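Long-range contact in bacterial leucyl aminopeptidase (Legionella pneumophila, PDB 6ESL), which probably removes leucine and other residues from the N-termini of peptides as a secreted, two-zinc aminopeptidase linked to nutrient acquisition during infection of amoebas: residues B[137-150]-B[210-224]. Numbering follows the deposited sequence.
Sequences LTHMTSYYNRSATK and MDTLDGRMPGAGDDG. With ZN (zinc ion), chain E; ZN (zinc ion), chain F.
The loop following helix 130-142 runs beside the loop 210-219, with Thr141 against Pro218, Asn145 against Met217 and Arg146 against Asp211. Short segments of the flanking helices, 137-142 and 220-224, lie nearly perpendicular (98°), their axes 10.4 Å apart. Tyr144 O accepts a hydrogen bond from Met217 N (3.0 Å).

Arg146 carries the contact. Its chain bends at chi3 (-62°), turning the guanidinium into the 210-219 loop, where three carbonyls meet it close to its plane: Met210 O at NE (2.7 Å), Pro218 O at NH1 (2.8 Å) and Gly219 O at NH2 (3.0 Å, nearly straight at 175°). Thr212 CG2 sits over the centre of one face and Met140 CB over the rim of the other, so the group is sandwiched and its rotation fixed. Arg146 N in turn donates to Thr212 OG1 (2.8 Å), while Gly215 O lies in the amide plane of Asn145 and accepts from ND2. Further out, Ser147 OG and Lys150 NZ approach Asp214 OD1 from opposite faces of the carboxylate, Lys150 as a salt bridge. Arg216 CA lies over the Tyr144 ring, a CH-pi contact.

Gly219 O also accepts Gly224 N, closing the wide pi-type turn that starts this helix and tying Arg146 to Asp222, whose carboxylate bridges the two zinc ions; the peptide bond from it to Asp223 is cis. Together with His209, Glu257 and Asp284 this is the co-catalytic dizinc centre characteristic of M28 aminopeptidases.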
ATOM      1  N   LEU B 137     -21.642  -2.107 -24.148  1.00 35.06           N
ATOM      2  CA  LEU B 137     -22.289  -2.869 -23.061  1.00 33.82           C
ATOM      3  C   LEU B 137     -23.654  -3.453 -23.499  1.00 34.59           C
ATOM      4  O   LEU B 137     -24.042  -4.600 -23.163  1.00 32.04           O
ATOM      5  CB  LEU B 137     -22.415  -1.991 -21.847  1.00 32.89           C
ATOM      6  CG  LEU B 137     -22.872  -2.739 -20.593  1.00 34.49           C
ATOM      7  CD1 LEU B 137     -22.055  -3.933 -20.203  1.00 34.22           C
ATOM      8  CD2 LEU B 137     -22.843  -1.760 -19.457  1.00 36.40           C
ATOM      9  N   THR B 138     -24.378  -2.655 -24.272  1.00 33.87           N
ATOM     10  CA  THR B 138     -25.626  -3.147 -24.865  1.00 36.04           C
ATOM     11  C   THR B 138     -25.337  -4.382 -25.680  1.00 34.94           C
ATOM     12  O   THR B 138     -25.979  -5.393 -25.500  1.00 34.42           O
ATOM     13  CB  THR B 138     -26.320  -2.028 -25.651  1.00 36.39           C
ATOM     14  OG1 THR B 138     -26.679  -1.011 -24.687  1.00 37.62           O
ATOM     15  CG2 THR B 138     -27.589  -2.529 -26.456  1.00 38.04           C
ATOM     16  N   HIS B 139     -24.353  -4.308 -26.548  1.00 37.25           N
ATOM     17  CA  HIS B 139     -24.067  -5.479 -27.392  1.00 38.86           C
ATOM     18  C   HIS B 139     -23.568  -6.648 -26.537  1.00 36.62           C
ATOM     19  O   HIS B 139     -24.054  -7.782 -26.633  1.00 36.48           O
ATOM     20  CB  HIS B 139     -23.018  -5.112 -28.406  1.00 43.18           C
ATOM     21  CG  HIS B 139     -22.799  -6.195 -29.415  1.00 48.10           C
ATOM     22  ND1 HIS B 139     -21.943  -7.261 -29.176  1.00 49.52           N
ATOM     23  CD2 HIS B 139     -23.399  -6.443 -30.608  1.00 47.10           C
ATOM     24  CE1 HIS B 139     -22.007  -8.095 -30.200  1.00 48.65           C
ATOM     25  NE2 HIS B 139     -22.863  -7.618 -31.078  1.00 47.91           N
ATOM     26  N   MET B 140     -22.627  -6.395 -25.615  1.00 35.41           N
ATOM     27  CA  MET B 140     -22.041  -7.540 -24.851  1.00 34.12           C
ATOM     28  C   MET B 140     -23.108  -8.223 -24.047  1.00 31.60           C
ATOM     29  O   MET B 140     -23.145  -9.442 -24.022  1.00 31.58           O
ATOM     30  CB  MET B 140     -20.919  -7.083 -23.920  1.00 35.41           C
ATOM     31  CG  MET B 140     -19.650  -6.740 -24.663  1.00 39.14           C
ATOM     32  SD  MET B 140     -18.219  -6.546 -23.563  1.00 38.36           S
ATOM     33  CE  MET B 140     -17.829  -8.234 -23.066  1.00 37.53           C
ATOM     34  N   THR B 141     -23.999  -7.454 -23.423  1.00 30.81           N
ATOM     35  CA  THR B 141     -25.026  -8.065 -22.577  1.00 32.38           C
ATOM     36  C   THR B 141     -26.155  -8.773 -23.355  1.00 34.84           C
ATOM     37  O   THR B 141     -26.969  -9.460 -22.766  1.00 36.40           O
ATOM     38  CB  THR B 141     -25.653  -7.075 -21.609  1.00 32.97           C
ATOM     39  OG1 THR B 141     -26.287  -5.959 -22.319  1.00 33.58           O
ATOM     40  CG2 THR B 141     -24.614  -6.494 -20.611  1.00 31.56           C
ATOM     41  N   SER B 142     -26.140  -8.670 -24.671  1.00 36.72           N
ATOM     42  CA  SER B 142     -27.180  -9.319 -25.460  1.00 39.67           C
ATOM     43  C   SER B 142     -26.805 -10.718 -25.831  1.00 41.30           C
ATOM     44  O   SER B 142     -27.717 -11.481 -26.192  1.00 39.96           O
ATOM     45  CB  SER B 142     -27.514  -8.480 -26.691  1.00 43.90           C
ATOM     46  OG  SER B 142     -26.530  -8.775 -27.640  1.00 48.45           O
ATOM     47  N   TYR B 143     -25.576 -11.145 -25.576  1.00 38.40           N
ATOM     48  CA  TYR B 143     -25.260 -12.556 -25.763  1.00 38.86           C
ATOM     49  C   TYR B 143     -25.995 -13.277 -24.609  1.00 37.04           C
ATOM     50  O   TYR B 143     -26.059 -12.748 -23.499  1.00 38.71           O
ATOM     51  CB  TYR B 143     -23.755 -12.796 -25.679  1.00 37.45           C
ATOM     52  CG  TYR B 143     -22.964 -12.106 -26.768  1.00 37.16           C
ATOM     53  CD1 TYR B 143     -22.717 -12.738 -27.979  1.00 38.11           C
ATOM     54  CD2 TYR B 143     -22.465 -10.824 -26.584  1.00 36.28           C
ATOM     55  CE1 TYR B 143     -21.995 -12.113 -28.978  1.00 38.81           C
ATOM     56  CE2 TYR B 143     -21.741 -10.190 -27.577  1.00 36.70           C
ATOM     57  CZ  TYR B 143     -21.509 -10.838 -28.771  1.00 39.09           C
ATOM     58  OH  TYR B 143     -20.789 -10.212 -29.762  1.00 38.18           O
ATOM     59  N   TYR B 144     -26.544 -14.466 -24.860  1.00 36.79           N
ATOM     60  CA  TYR B 144     -27.276 -15.228 -23.864  1.00 35.98           C
ATOM     61  C   TYR B 144     -26.366 -15.398 -22.607  1.00 35.06           C
ATOM     62  O   TYR B 144     -26.807 -15.245 -21.462  1.00 32.76           O
ATOM     63  CB  TYR B 144     -27.733 -16.564 -24.439  1.00 39.32           C
ATOM     64  CG  TYR B 144     -28.454 -17.440 -23.464  1.00 41.59           C
ATOM     65  CD1 TYR B 144     -29.788 -17.178 -23.165  1.00 43.89           C
ATOM     66  CD2 TYR B 144     -27.825 -18.510 -22.810  1.00 42.48           C
ATOM     67  CE1 TYR B 144     -30.476 -17.943 -22.231  1.00 44.63           C
ATOM     68  CE2 TYR B 144     -28.508 -19.268 -21.887  1.00 44.53           C
ATOM     69  CZ  TYR B 144     -29.844 -18.974 -21.622  1.00 45.06           C
ATOM     70  OH  TYR B 144     -30.545 -19.647 -20.683  1.00 46.37           O
ATOM     71  N   ASN B 145     -25.102 -15.727 -22.885  1.00 33.27           N
ATOM     72  CA  ASN B 145     -23.991 -15.620 -21.893  1.00 32.82           C
ATOM     73  C   ASN B 145     -22.713 -15.488 -22.676  1.00 33.78           C
ATOM     74  O   ASN B 145     -22.731 -15.512 -23.932  1.00 33.62           O
ATOM     75  CB  ASN B 145     -23.967 -16.755 -20.915  1.00 32.27           C
ATOM     76  CG  ASN B 145     -23.679 -18.158 -21.600  1.00 32.74           C
ATOM     77  OD1 ASN B 145     -22.758 -18.331 -22.475  1.00 34.27           O
ATOM     78  ND2 ASN B 145     -24.486 -19.121 -21.209  1.00 29.72           N
ATOM     79  N   ARG B 146     -21.586 -15.324 -21.955  1.00 31.24           N
ATOM     80  CA  ARG B 146     -20.282 -15.264 -22.625  1.00 29.35           C
ATOM     81  C   ARG B 146     -19.323 -16.238 -21.968  1.00 30.63           C
ATOM     82  O   ARG B 146     -18.105 -15.979 -21.860  1.00 30.44           O
ATOM     83  CB  ARG B 146     -19.799 -13.840 -22.608  1.00 29.32           C
ATOM     84  CG  ARG B 146     -20.856 -12.775 -23.066  1.00 29.38           C
ATOM     85  CD  ARG B 146     -20.243 -11.392 -23.070  1.00 28.23           C
ATOM     86  NE  ARG B 146     -19.776 -10.889 -21.726  1.00 28.27           N
ATOM     87  CZ  ARG B 146     -20.541 -10.242 -20.844  1.00 29.24           C
ATOM     88  NH1 ARG B 146     -21.860 -10.059 -21.052  1.00 31.12           N
ATOM     89  NH2 ARG B 146     -20.005  -9.703 -19.749  1.00 26.19           N
ATOM     90  N   SER B 147     -19.876 -17.403 -21.590  1.00 30.99           N
ATOM     91  CA  SER B 147     -19.125 -18.492 -21.030  1.00 31.59           C
ATOM     92  C   SER B 147     -18.055 -19.057 -21.938  1.00 33.82           C
ATOM     93  O   SER B 147     -18.310 -19.311 -23.135  1.00 34.20           O
ATOM     94  CB  SER B 147     -20.069 -19.603 -20.691  1.00 32.44           C
ATOM     95  OG  SER B 147     -19.421 -20.725 -20.121  1.00 32.90           O
ATOM     96  N   ALA B 148     -16.875 -19.334 -21.327  1.00 32.72           N
ATOM     97  CA  ALA B 148     -15.735 -19.766 -22.051  1.00 32.95           C
ATOM     98  C   ALA B 148     -15.923 -21.172 -22.697  1.00 33.55           C
ATOM     99  O   ALA B 148     -15.128 -21.545 -23.518  1.00 33.30           O
ATOM    100  CB  ALA B 148     -14.532 -19.753 -21.179  1.00 32.00           C
ATOM    101  N   THR B 149     -16.955 -21.895 -22.314  1.00 34.57           N
ATOM    102  CA  THR B 149     -17.199 -23.256 -22.840  1.00 37.86           C
ATOM    103  C   THR B 149     -18.267 -23.215 -23.921  1.00 38.57           C
ATOM    104  O   THR B 149     -18.626 -24.307 -24.378  1.00 37.61           O
ATOM    105  CB  THR B 149     -17.736 -24.244 -21.752  1.00 38.08           C
ATOM    106  OG1 THR B 149     -18.897 -23.676 -21.124  1.00 37.94           O
ATOM    107  CG2 THR B 149     -16.668 -24.533 -20.684  1.00 38.90           C
ATOM    108  N   LYS B 150     -18.794 -22.041 -24.246  1.00 36.71           N
ATOM    109  CA  LYS B 150     -19.913 -21.887 -25.198  1.00 39.00           C
ATOM    110  C   LYS B 150     -19.620 -21.108 -26.453  1.00 39.44           C
ATOM    111  O   LYS B 150     -18.775 -20.231 -26.494  1.00 38.16           O
ATOM    112  CB  LYS B 150     -21.094 -21.225 -24.504  1.00 39.62           C
ATOM    113  CG  LYS B 150     -21.511 -21.965 -23.227  1.00 41.26           C
ATOM    114  CD  LYS B 150     -22.111 -23.325 -23.603  1.00 44.22           C
ATOM    115  CE  LYS B 150     -23.191 -23.721 -22.638  1.00 45.97           C
ATOM    116  NZ  LYS B 150     -22.594 -24.261 -21.460  1.00 47.58           N
ATOM    117  N   MET B 210     -13.891 -11.111 -20.474  1.00 25.03           N
ATOM    118  CA  MET B 210     -14.982 -11.000 -21.421  1.00 25.46           C
ATOM    119  C   MET B 210     -16.125 -11.957 -21.020  1.00 25.81           C
ATOM    120  O   MET B 210     -17.258 -11.899 -21.603  1.00 25.36           O
ATOM    121  CB  MET B 210     -14.464 -11.369 -22.845  1.00 27.54           C
ATOM    122  CG  MET B 210     -14.165 -12.842 -23.072  1.00 28.00           C
ATOM    123  SD  MET B 210     -13.787 -13.134 -24.816  1.00 30.47           S
ATOM    124  CE  MET B 210     -12.136 -12.569 -25.003  1.00 30.62           C
ATOM    125  N   ASP B 211     -15.829 -12.901 -20.138  1.00 25.34           N
ATOM    126  CA  ASP B 211     -16.708 -14.016 -19.868  1.00 25.52           C
ATOM    127  C   ASP B 211     -17.696 -13.832 -18.723  1.00 25.87           C
ATOM    128  O   ASP B 211     -17.602 -12.882 -17.950  1.00 23.61           O
ATOM    129  CB  ASP B 211     -15.905 -15.330 -19.657  1.00 24.98           C
ATOM    130  CG  ASP B 211     -15.086 -15.310 -18.359  1.00 24.63           C
ATOM    131  OD1 ASP B 211     -14.431 -14.293 -18.129  1.00 23.88           O
ATOM    132  OD2 ASP B 211     -15.111 -16.334 -17.631  1.00 25.94           O
ATOM    133  N   THR B 212     -18.612 -14.800 -18.645  1.00 26.26           N
ATOM    134  CA  THR B 212     -19.611 -14.955 -17.615  1.00 26.25           C
ATOM    135  C   THR B 212     -19.755 -16.394 -17.251  1.00 27.08           C
ATOM    136  O   THR B 212     -19.086 -17.312 -17.813  1.00 28.97           O
ATOM    137  CB  THR B 212     -21.004 -14.485 -18.122  1.00 28.16           C
ATOM    138  OG1 THR B 212     -21.503 -15.429 -19.144  1.00 28.41           O
ATOM    139  CG2 THR B 212     -20.944 -13.073 -18.642  1.00 28.74           C
ATOM    140  N   LEU B 213     -20.636 -16.646 -16.306  1.00 28.32           N
ATOM    141  CA  LEU B 213     -21.052 -18.020 -16.010  1.00 30.34           C
ATOM    142  C   LEU B 213     -21.971 -18.547 -17.162  1.00 31.12           C
ATOM    143  O   LEU B 213     -22.364 -17.805 -18.075  1.00 29.41           O
ATOM    144  CB  LEU B 213     -21.785 -18.093 -14.664  1.00 31.56           C
ATOM    145  CG  LEU B 213     -21.157 -17.681 -13.360  1.00 33.94           C
ATOM    146  CD1 LEU B 213     -21.891 -18.252 -12.202  1.00 33.96           C
ATOM    147  CD2 LEU B 213     -19.750 -18.152 -13.465  1.00 36.84           C
ATOM    148  N   ASP B 214     -22.311 -19.821 -17.053  1.00 32.48           N
ATOM    149  CA  ASP B 214     -23.352 -20.421 -17.845  1.00 34.45           C
ATOM    150  C   ASP B 214     -24.760 -20.026 -17.447  1.00 35.49           C
ATOM    151  O   ASP B 214     -24.982 -19.318 -16.471  1.00 34.92           O
ATOM    152  CB  ASP B 214     -23.263 -21.949 -17.848  1.00 37.81           C
ATOM    153  CG  ASP B 214     -21.941 -22.465 -18.349  1.00 38.53           C
ATOM    154  OD1 ASP B 214     -21.581 -22.137 -19.497  1.00 37.15           O
ATOM    155  OD2 ASP B 214     -21.260 -23.164 -17.540  1.00 40.32           O
ATOM    156  N   GLY B 215     -25.748 -20.465 -18.265  1.00 36.79           N
ATOM    157  CA  GLY B 215     -27.122 -19.967 -18.077  1.00 37.22           C
ATOM    158  C   GLY B 215     -27.292 -18.594 -18.694  1.00 36.06           C
ATOM    159  O   GLY B 215     -26.477 -18.098 -19.453  1.00 35.29           O
ATOM    160  N   ARG B 216     -28.400 -17.960 -18.330  1.00 38.42           N
ATOM    161  CA  ARG B 216     -28.658 -16.626 -18.819  1.00 40.36           C
ATOM    162  C   ARG B 216     -27.911 -15.635 -17.955  1.00 36.40           C
ATOM    163  O   ARG B 216     -28.335 -15.313 -16.845  1.00 34.81           O
ATOM    164  CB  ARG B 216     -30.137 -16.273 -18.678  1.00 45.37           C
ATOM    165  CG  ARG B 216     -30.493 -14.883 -19.180  1.00 51.79           C
ATOM    166  CD  ARG B 216     -30.177 -14.732 -20.659  1.00 59.50           C
ATOM    167  NE  ARG B 216     -30.494 -13.396 -21.153  1.00 63.84           N
ATOM    168  CZ  ARG B 216     -29.638 -12.380 -21.163  1.00 59.22           C
ATOM    169  NH1 ARG B 216     -28.405 -12.545 -20.704  1.00 49.18           N
ATOM    170  NH2 ARG B 216     -30.013 -11.196 -21.630  1.00 62.52           N
ATOM    171  N   MET B 217     -26.793 -15.150 -18.474  1.00 35.09           N
ATOM    172  CA  MET B 217     -25.936 -14.187 -17.727  1.00 33.10           C
ATOM    173  C   MET B 217     -25.602 -12.998 -18.579  1.00 31.71           C
ATOM    174  O   MET B 217     -24.668 -12.991 -19.349  1.00 33.27           O
ATOM    175  CB  MET B 217     -24.668 -14.952 -17.335  1.00 33.54           C
ATOM    176  CG  MET B 217     -24.922 -16.104 -16.429  1.00 34.31           C
ATOM    177  SD  MET B 217     -25.286 -15.584 -14.754  1.00 33.66           S
ATOM    178  CE  MET B 217     -25.910 -17.104 -14.016  1.00 36.87           C
ATOM    179  N   PRO B 218     -26.424 -11.957 -18.485  1.00 30.56           N
ATOM    180  CA  PRO B 218     -26.058 -10.695 -19.161  1.00 31.06           C
ATOM    181  C   PRO B 218     -24.694 -10.116 -18.743  1.00 28.66           C
ATOM    182  O   PRO B 218     -24.056  -9.409 -19.510  1.00 28.84           O
ATOM    183  CB  PRO B 218     -27.173  -9.711 -18.755  1.00 31.51           C
ATOM    184  CG  PRO B 218     -28.157 -10.512 -18.032  1.00 32.06           C
ATOM    185  CD  PRO B 218     -27.586 -11.837 -17.609  1.00 30.25           C
ATOM    186  N   GLY B 219     -24.271 -10.405 -17.542  1.00 27.12           N
ATOM    187  CA  GLY B 219     -22.955  -9.972 -17.094  1.00 26.69           C
ATOM    188  C   GLY B 219     -22.642  -8.532 -17.275  1.00 26.72           C
ATOM    189  O   GLY B 219     -21.581  -8.181 -17.741  1.00 27.45           O
ATOM    190  N   ALA B 220     -23.596  -7.671 -16.938  1.00 26.72           N
ATOM    191  CA  ALA B 220     -23.400  -6.280 -17.191  1.00 25.79           C
ATOM    192  C   ALA B 220     -22.243  -5.701 -16.354  1.00 24.34           C
ATOM    193  O   ALA B 220     -21.337  -5.048 -16.862  1.00 23.72           O
ATOM    194  CB  ALA B 220     -24.722  -5.547 -16.966  1.00 27.21           C
ATOM    195  N   GLY B 221     -22.409  -5.804 -15.050  1.00 23.13           N
ATOM    196  CA  GLY B 221     -21.396  -5.375 -14.093  1.00 23.62           C
ATOM    197  C   GLY B 221     -20.159  -6.231 -14.200  1.00 21.89           C
ATOM    198  O   GLY B 221     -19.045  -5.701 -14.430  1.00 22.64           O
ATOM    199  N   ASP B 222     -20.381  -7.523 -14.079  1.00 22.41           N
ATOM    200  CA  ASP B 222     -19.259  -8.428 -14.195  1.00 23.04           C
ATOM    201  C   ASP B 222     -19.245  -9.263 -15.421  1.00 21.25           C
ATOM    202  O   ASP B 222     -19.929 -10.280 -15.480  1.00 24.17           O
ATOM    203  CB  ASP B 222     -19.394  -9.309 -12.937  1.00 22.28           C
ATOM    204  CG  ASP B 222     -18.235 -10.237 -12.704  1.00 25.00           C
ATOM    205  OD1 ASP B 222     -17.132 -10.040 -13.269  1.00 22.68           O
ATOM    206  OD2 ASP B 222     -18.443 -11.186 -11.930  1.00 26.28           O
ATOM    207  N   ASP B 223     -18.319  -8.975 -16.373  1.00 20.57           N
ATOM    208  CA  ASP B 223     -17.458  -7.793 -16.473  1.00 20.63           C
ATOM    209  C   ASP B 223     -17.654  -7.152 -17.833  1.00 22.29           C
ATOM    210  O   ASP B 223     -16.708  -6.664 -18.458  1.00 22.12           O
ATOM    211  CB  ASP B 223     -16.005  -8.142 -16.264  1.00 19.86           C
ATOM    212  CG  ASP B 223     -15.123  -6.946 -16.212  1.00 19.73           C
ATOM    213  OD1 ASP B 223     -15.563  -5.844 -15.855  1.00 19.47           O
ATOM    214  OD2 ASP B 223     -13.896  -7.135 -16.471  1.00 20.98           O
ATOM    215  N   GLY B 224     -18.928  -7.060 -18.218  1.00 23.12           N
ATOM    216  CA  GLY B 224     -19.315  -6.233 -19.335  1.00 23.87           C
ATOM    217  C   GLY B 224     -18.817  -4.798 -19.175  1.00 24.37           C
ATOM    218  O   GLY B 224     -18.297  -4.204 -20.092  1.00 25.40           O
TER
HETATM  219 ZN    ZN E 401     -16.314 -12.441 -11.665  1.00 74.30          ZN
HETATM  220 ZN    ZN F 402     -15.249 -10.234 -12.757  1.00 23.88          ZN
HETATM  221  O   HOH W   1     -24.134 -12.072 -21.785  1.00 27.85           O
HETATM  222  O   HOH W   2     -18.199 -19.827 -17.551  1.00 34.14           O
HETATM  223  O   HOH W   3     -16.362 -18.783 -18.449  1.00 25.70           O
HETATM  224  O   HOH W   4     -15.679  -9.740 -10.668  1.00 17.30           O